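Local coordinates for protein-tyrosine-phosphatase (PDB 7DHF) that probably removes phosphate from tyrosine residues of proteins, as a low-molecular-weight protein tyrosine phosphatase linked to capsular polysaccharide, at residues G39-A42 and E43-L47; I57-A60 and K61-V65; P102-R105 and G106-L110. The protein carries 1 engineered substitution. One frame throughout, in Å; residues are numbered along the deposited sequence.

The three contacts are local: a pair of turns, a helix end and a turn into a strand, strung in series along one low-molecular-weight phosphatase chain around its four-stranded parallel sheet. Interaction 1 leaves the end of strand 34-39 and lies nearest the catalytic pocket: the side chain of Ala41 is about 9 Å from that of Ala12, the engineered position of the predicted nucleophile, and that of Leu47 about 8 Å from that of Asp122, the predicted proton donor. Interaction 2 ends helix 54-61, and interaction 3 leads into strand 108-110; their centres are 30 Å apart, on opposite sides of the chain's centre. Interactions 1 and 3 come within about 8 Å at their nearest atoms, without touching.

Interaction 1 (G39-A42 and E43-L47); sequences GIAA and EKSRL
Ser45 binds the carbonyl of Ala41 twice, with backbone and side chain. The hydroxyl OG donates to Ala41 O over 2.7 Å, and Ser45 N donates to that oxygen at 2.9 Å. The two donors arrive from opposite faces of the carbonyl plane. A chi1 of -59° places OG anti to the carbonyl carbon and beside the backbone N, where both donors of Ser45 meet the same oxygen.

Arg46 N to Glu43 O closes the type I turn 43-46, which follows directly on another, 39-42; Leu47 N to Ala42 O encloses it at 3.0 Å, nearly along the C=O axis. Van der Waals contact is slight and falls on oxygens: Ala41 CB lies 4.0 Å from Ser45 OG, and Leu47 CB rests near Ala42 O.

Solvent adds a looser link, a water that donates to Ile40 O and is held weakly by Lys44 NZ. Outside the turns, the Gln74 amide bonds both Ile40 O and Glu43 N, fastening this loop beyond strand 34-39 near the active-site pocket. Ser45 OG also bonds a glycerol, probably from the crystallisation liquor. Since the hydroxyl donates to Ala41 O, its oxygen can still accept from a second partner.

Interaction 2 (I57-A60 and K61-V65); sequences IEVA and KENCV
The last turn of helix 54-61 carries regular i to i-4 bonds, Lys61 N to Ile57 O and Glu62 N to Glu58 O, and then ends in a Schellman motif with Cys64, at positive phi, as its C-prime residue. Val65 N reaches back to Ala60 O at 3.0 Å, and Cys64 N bonds Lys61 O at 2.9 Å. Ala60 O also accepts from Asn63 N, so two amides grip it from opposite faces of its carbonyl plane.

Asn63 adds a side-chain bond to this helix end. With chi1 at -66°, its amide group turns beside its own backbone N, and ND2 donates to Val59 O at 2.9 Å; the acceptor lies close to the amide plane, and the donor is tilted 28° from the carbonyl plane. Asn63 N, which would continue the i to i-4 pattern to Val59 O, is turned to Ala60 O instead; the side-chain amide serves Val59 O.

Glu62 lays CG against Glu58 O, and the two glutamate side chains cross obliquely, Glu62 OE2 near Glu58 CG, with the carboxylate planes 38° apart. Their OE2 atoms stand 4.4 Å from each other; the salt bridge of Glu62 OE2 to Lys128 probably offsets that repulsion. Tyr135 of helix 128-146 touches Val59, Asn63 and Val65. Cys64, which forms an interchain disulfide in a structure of this protein, sits at the exposed bend. Within the motif, Ala60 CB meets Val65 CB at 4.1 Å, and one water donates to both Ile57 O and Val65 O.

Interaction 3 (P102-R105 and G106-L110); sequences PEAR and GKTML
Thr108 and Lys107 share the carbonyl oxygen of Ala104. The hydroxyl OG1 of Thr108 donates to Ala104 O at 2.8 Å, and Lys107 N does so at 3.2 Å; they come from opposite faces of the carbonyl plane, each well out of it. For the threonine, chi1 of -63° sets OG1 beside its backbone N and anti to its carbonyl carbon, within reach of Ala104 O. The next carbonyl is taken by the backbone of the same residue, Thr108 N to Arg105 O at 3.2 Å.

Lys107 folds its chain over Ala104: chi1 of 60° puts CG between backbone N and carbonyl carbon, 3.6 Å from Ala104 O, and the extended chain then carries CE alongside Ala104 CB, 4.1 Å away. Arg105 heads outward instead. Its chain bends at chi3, bringing one guanidinium face over Gly106 CA, with NH2 3.8 Å from that carbon.

These bonds join the 3-10 segment 102-104 to strand 108-110, an outermost strand of the parallel sheet, and form the last part of the beta-alpha-beta crossover from strand 85-88 through helix 92-100. Waters knit the turn further: one links Glu103 O to Gly106 N, and another donates to both Arg105 O and Thr108 O.

Farther out, Lys107 NZ is fixed by the carbonyls of Tyr83 and Cys80, and Glu103 OE2 bonds Ser77 OG. The neighbouring strand 85-88 pairs with Lys107 and Met109 through Ile86 and Val88, while Leu97 of helix 92-100 packs against both Ala104 and Thr108.

Interaction 1 (G39-A42 and E43-L47)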
loop_
_atom_site.group_PDB
_atom_site.type_symbol
_atom_site.label_atom_id
_atom_site.label_comp_id
_atom_site.label_asym_id
_atom_site.label_seq_id
_atom_site.Cartn_x
_atom_site.Cartn_y
_atom_site.Cartn_z
ATOM N N GLY A 39 -1.672 3.733 6.824
ATOM C CA GLY A 39 -1.560 2.578 7.692
ATOM C C GLY A 39 -2.644 2.518 8.747
ATOM O O GLY A 39 -2.950 3.522 9.398
ATOM N N ILE A 40 -3.224 1.328 8.929
ATOM C CA ILE A 40 -4.294 1.136 9.904
ATOM C C ILE A 40 -3.809 1.412 11.319
ATOM O O ILE A 40 -4.595 1.823 12.181
ATOM C CB ILE A 40 -4.869 -0.288 9.760
ATOM C CG1 ILE A 40 -5.613 -0.423 8.433
ATOM C CG2 ILE A 40 -5.787 -0.633 10.930
ATOM C CD1 ILE A 40 -5.831 -1.851 8.001
ATOM N N ALA A 41 -2.523 1.181 11.592
ATOM C CA ALA A 41 -1.970 1.317 12.935
ATOM C C ALA A 41 -0.737 2.213 12.942
ATOM O O ALA A 41 0.136 2.067 13.801
ATOM C CB ALA A 41 -1.647 -0.050 13.538
ATOM N N ALA A 42 -0.646 3.144 11.993
ATOM C CA ALA A 42 0.530 4.006 11.926
ATOM C C ALA A 42 0.681 4.837 13.194
ATOM O O ALA A 42 1.792 4.998 13.711
ATOM C CB ALA A 42 0.445 4.910 10.696
ATOM N N GLU A 43 -0.427 5.372 13.712
ATOM C CA GLU A 43 -0.355 6.233 14.889
ATOM C C GLU A 43 0.017 5.434 16.134
ATOM O O GLU A 43 0.926 5.818 16.881
ATOM C CB GLU A 43 -1.688 6.964 15.077
ATOM C CG GLU A 43 -1.611 8.218 15.940
ATOM C CD GLU A 43 -2.769 9.175 15.698
ATOM O OE1 GLU A 43 -3.712 8.806 14.966
ATOM O OE2 GLU A 43 -2.742 10.298 16.249
ATOM N N LYS A 44 -0.672 4.311 16.371
ATOM C CA LYS A 44 -0.367 3.480 17.533
ATOM C C LYS A 44 1.048 2.924 17.474
ATOM O O LYS A 44 1.657 2.665 18.520
ATOM C CB LYS A 44 -1.360 2.321 17.634
ATOM C CG LYS A 44 -2.718 2.693 18.188
ATOM C CD LYS A 44 -3.493 1.448 18.591
ATOM C CE LYS A 44 -4.895 1.788 19.060
ATOM N NZ LYS A 44 -5.733 2.326 17.955
ATOM N N SER A 45 1.576 2.711 16.272
ATOM C CA SER A 45 2.939 2.229 16.105
ATOM C C SER A 45 3.979 3.331 16.265
ATOM O O SER A 45 5.178 3.046 16.177
ATOM C CB SER A 45 3.095 1.574 14.731
ATOM O OG SER A 45 2.189 0.495 14.576
ATOM N N ARG A 46 3.549 4.573 16.497
ATOM C CA ARG A 46 4.454 5.712 16.657
ATOM C C ARG A 46 5.230 5.995 15.374
ATOM O O ARG A 46 6.368 6.471 15.414
ATOM C CB ARG A 46 5.408 5.514 17.841
ATOM C CG ARG A 46 4.692 5.264 19.162
ATOM C CD ARG A 46 5.669 4.947 20.287
ATOM N NE ARG A 46 6.494 3.776 20.000
ATOM C CZ ARG A 46 6.080 2.517 20.106
ATOM N NH1 ARG A 46 6.907 1.521 19.823
ATOM N NH2 ARG A 46 4.841 2.247 20.496
ATOM N N LEU A 47 4.610 5.722 14.224
ATOM C CA LEU A 47 5.273 5.848 12.935
ATOM C C LEU A 47 4.865 7.070 12.121
ATOM O O LEU A 47 5.474 7.312 11.074
ATOM C CB LEU A 47 5.041 4.583 12.094
ATOM C CG LEU A 47 5.699 3.302 12.615
ATOM C CD1 LEU A 47 5.249 2.102 11.801
ATOM C CD2 LEU A 47 7.217 3.411 12.595
HETATM O O HOH W 1 -5.631 1.374 14.662
#

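Interaction 2 (I57-A60 and K61-V65)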
loop_
_atom_site.group_PDB
_atom_site.type_symbol
_atom_site.label_atom_id
_atom_site.label_comp_id
_atom_site.label_asym_id
_atom_site.label_seq_id
_atom_site.Cartn_x
_atom_site.Cartn_y
_atom_site.Cartn_z
ATOM N N ILE A 57 13.091 1.230 0.546
ATOM C CA ILE A 57 13.545 2.225 -0.420
ATOM C C ILE A 57 14.613 1.632 -1.329
ATOM O O ILE A 57 14.584 1.816 -2.552
ATOM C CB ILE A 57 14.055 3.487 0.306
ATOM C CG1 ILE A 57 12.934 4.121 1.137
ATOM C CG2 ILE A 57 14.619 4.490 -0.701
ATOM C CD1 ILE A 57 13.369 5.324 1.966
ATOM N N GLU A 58 15.569 0.907 -0.745
ATOM C CA GLU A 58 16.687 0.377 -1.519
ATOM C C GLU A 58 16.204 -0.634 -2.554
ATOM O O GLU A 58 16.594 -0.574 -3.725
ATOM C CB GLU A 58 17.699 -0.260 -0.566
ATOM C CG GLU A 58 18.912 -0.888 -1.231
ATOM C CD GLU A 58 20.010 0.128 -1.488
ATOM O OE1 GLU A 58 19.686 1.283 -1.837
ATOM O OE2 GLU A 58 21.196 -0.222 -1.323
ATOM N N VAL A 59 15.367 -1.587 -2.133
ATOM C CA VAL A 59 14.876 -2.604 -3.059
ATOM C C VAL A 59 14.097 -1.958 -4.197
ATOM O O VAL A 59 14.247 -2.336 -5.364
ATOM C CB VAL A 59 14.043 -3.660 -2.305
ATOM C CG1 VAL A 59 13.313 -4.577 -3.276
ATOM C CG2 VAL A 59 14.938 -4.479 -1.386
ATOM N N ALA A 60 13.246 -0.981 -3.878
ATOM C CA ALA A 60 12.504 -0.292 -4.928
ATOM C C ALA A 60 13.447 0.468 -5.852
ATOM O O ALA A 60 13.271 0.461 -7.075
ATOM C CB ALA A 60 11.478 0.655 -4.306
ATOM N N LYS A 61 14.466 1.117 -5.283
ATOM C CA LYS A 61 15.413 1.877 -6.093
ATOM C C LYS A 61 16.136 0.975 -7.085
ATOM O O LYS A 61 16.407 1.380 -8.222
ATOM C CB LYS A 61 16.409 2.592 -5.179
ATOM C CG LYS A 61 17.405 3.482 -5.902
ATOM C CD LYS A 61 18.302 4.200 -4.907
ATOM C CE LYS A 61 19.323 5.088 -5.599
ATOM N NZ LYS A 61 20.179 5.810 -4.618
ATOM N N GLU A 62 16.458 -0.254 -6.674
ATOM C CA GLU A 62 17.088 -1.206 -7.580
ATOM C C GLU A 62 16.180 -1.572 -8.745
ATOM O O GLU A 62 16.656 -2.141 -9.733
ATOM C CB GLU A 62 17.483 -2.465 -6.809
ATOM C CG GLU A 62 18.580 -2.225 -5.784
ATOM C CD GLU A 62 18.849 -3.436 -4.913
ATOM O OE1 GLU A 62 18.130 -4.446 -5.057
ATOM O OE2 GLU A 62 19.780 -3.373 -4.083
ATOM N N ASN A 63 14.884 -1.269 -8.644
ATOM C CA ASN A 63 13.934 -1.485 -9.727
ATOM C C ASN A 63 13.433 -0.170 -10.315
ATOM O O ASN A 63 12.413 -0.151 -11.010
ATOM C CB ASN A 63 12.766 -2.339 -9.236
ATOM C CG ASN A 63 13.194 -3.746 -8.872
ATOM O OD1 ASN A 63 13.238 -4.631 -9.725
ATOM N ND2 ASN A 63 13.508 -3.962 -7.600
ATOM N N CYS A 64 14.134 0.932 -10.044
ATOM C CA CYS A 64 13.802 2.237 -10.619
ATOM C C CYS A 64 12.426 2.728 -10.173
ATOM O O CYS A 64 11.688 3.346 -10.943
ATOM C CB CYS A 64 13.955 2.262 -12.142
ATOM S SG CYS A 64 15.669 2.145 -12.715
ATOM N N VAL A 65 12.081 2.454 -8.918
ATOM C CA VAL A 65 10.879 2.985 -8.288
ATOM C C VAL A 65 11.317 3.829 -7.100
ATOM O O VAL A 65 12.062 3.353 -6.234
ATOM C CB VAL A 65 9.912 1.867 -7.856
ATOM C CG1 VAL A 65 8.765 2.436 -7.028
ATOM C CG2 VAL A 65 9.365 1.138 -9.076
HETATM O O HOH W 2 13.285 3.984 -3.890
#

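Interaction 3 (P102-R105 and G106-L110)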
loop_
_atom_site.group_PDB
_atom_site.type_symbol
_atom_site.label_atom_id
_atom_site.label_comp_id
_atom_site.label_asym_id
_atom_site.label_seq_id
_atom_site.Cartn_x
_atom_site.Cartn_y
_atom_site.Cartn_z
ATOM N N PRO A 102 -16.550 2.335 8.070
ATOM C CA PRO A 102 -17.500 1.340 7.546
ATOM C C PRO A 102 -18.045 1.690 6.173
ATOM O O PRO A 102 -18.336 0.785 5.381
ATOM C CB PRO A 102 -18.605 1.306 8.612
ATOM C CG PRO A 102 -18.472 2.597 9.350
ATOM C CD PRO A 102 -17.016 2.936 9.331
ATOM N N GLU A 103 -18.186 2.978 5.865
ATOM C CA GLU A 103 -18.686 3.409 4.565
ATOM C C GLU A 103 -17.744 3.065 3.417
ATOM O O GLU A 103 -18.155 3.163 2.256
ATOM C CB GLU A 103 -18.968 4.917 4.571
ATOM C CG GLU A 103 -17.738 5.814 4.733
ATOM C CD GLU A 103 -17.210 5.856 6.156
ATOM O OE1 GLU A 103 -17.913 5.374 7.067
ATOM O OE2 GLU A 103 -16.090 6.370 6.361
ATOM N N ALA A 104 -16.506 2.671 3.704
ATOM C CA ALA A 104 -15.522 2.395 2.665
ATOM C C ALA A 104 -15.492 0.933 2.235
ATOM O O ALA A 104 -14.671 0.572 1.386
ATOM C CB ALA A 104 -14.127 2.813 3.143
ATOM N N ARG A 105 -16.366 0.088 2.788
ATOM C CA ARG A 105 -16.384 -1.324 2.414
ATOM C C ARG A 105 -16.461 -1.492 0.901
ATOM O O ARG A 105 -15.712 -2.279 0.310
ATOM C CB ARG A 105 -17.580 -2.014 3.076
ATOM C CG ARG A 105 -17.697 -3.510 2.778
ATOM C CD ARG A 105 -19.147 -3.973 2.781
ATOM N NE ARG A 105 -19.906 -3.429 1.656
ATOM C CZ ARG A 105 -19.910 -3.942 0.427
ATOM N NH1 ARG A 105 -19.188 -5.020 0.145
ATOM N NH2 ARG A 105 -20.634 -3.374 -0.527
ATOM N N GLY A 106 -17.367 -0.754 0.259
ATOM C CA GLY A 106 -17.664 -1.009 -1.139
ATOM C C GLY A 106 -16.500 -0.756 -2.074
ATOM O O GLY A 106 -16.440 -1.338 -3.160
ATOM N N LYS A 107 -15.567 0.112 -1.684
ATOM C CA LYS A 107 -14.437 0.445 -2.543
ATOM C C LYS A 107 -13.121 -0.154 -2.061
ATOM O O LYS A 107 -12.064 0.206 -2.588
ATOM C CB LYS A 107 -14.307 1.961 -2.702
ATOM C CG LYS A 107 -14.085 2.715 -1.408
ATOM C CD LYS A 107 -14.201 4.211 -1.637
ATOM C CE LYS A 107 -14.039 4.985 -0.347
ATOM N NZ LYS A 107 -14.247 6.442 -0.556
ATOM N N THR A 108 -13.156 -1.071 -1.097
ATOM C CA THR A 108 -11.948 -1.686 -0.559
ATOM C C THR A 108 -11.757 -3.059 -1.194
ATOM O O THR A 108 -12.639 -3.920 -1.108
ATOM C CB THR A 108 -12.019 -1.789 0.966
ATOM O OG1 THR A 108 -12.096 -0.474 1.528
ATOM C CG2 THR A 108 -10.786 -2.497 1.526
ATOM N N MET A 109 -10.602 -3.253 -1.826
ATOM C CA MET A 109 -10.265 -4.483 -2.525
ATOM C C MET A 109 -8.846 -4.891 -2.139
ATOM O O MET A 109 -8.144 -4.169 -1.426
ATOM C CB MET A 109 -10.418 -4.285 -4.039
ATOM C CG MET A 109 -11.798 -3.759 -4.430
ATOM S SD MET A 109 -11.996 -3.451 -6.192
ATOM C CE MET A 109 -13.601 -2.657 -6.224
ATOM N N LEU A 110 -8.414 -6.056 -2.614
ATOM C CA LEU A 110 -7.144 -6.642 -2.205
ATOM C C LEU A 110 -6.049 -6.276 -3.200
ATOM O O LEU A 110 -6.214 -6.461 -4.409
ATOM C CB LEU A 110 -7.270 -8.163 -2.117
ATOM C CG LEU A 110 -6.062 -8.902 -1.534
ATOM C CD1 LEU A 110 -5.905 -8.611 -0.050
ATOM C CD2 LEU A 110 -6.197 -10.396 -1.769
HETATM O O HOH W 3 -17.226 2.457 -0.304
HETATM O O HOH W 4 -19.538 0.775 1.221
HETATM O O HOH W 5 -14.478 -4.700 1.015
#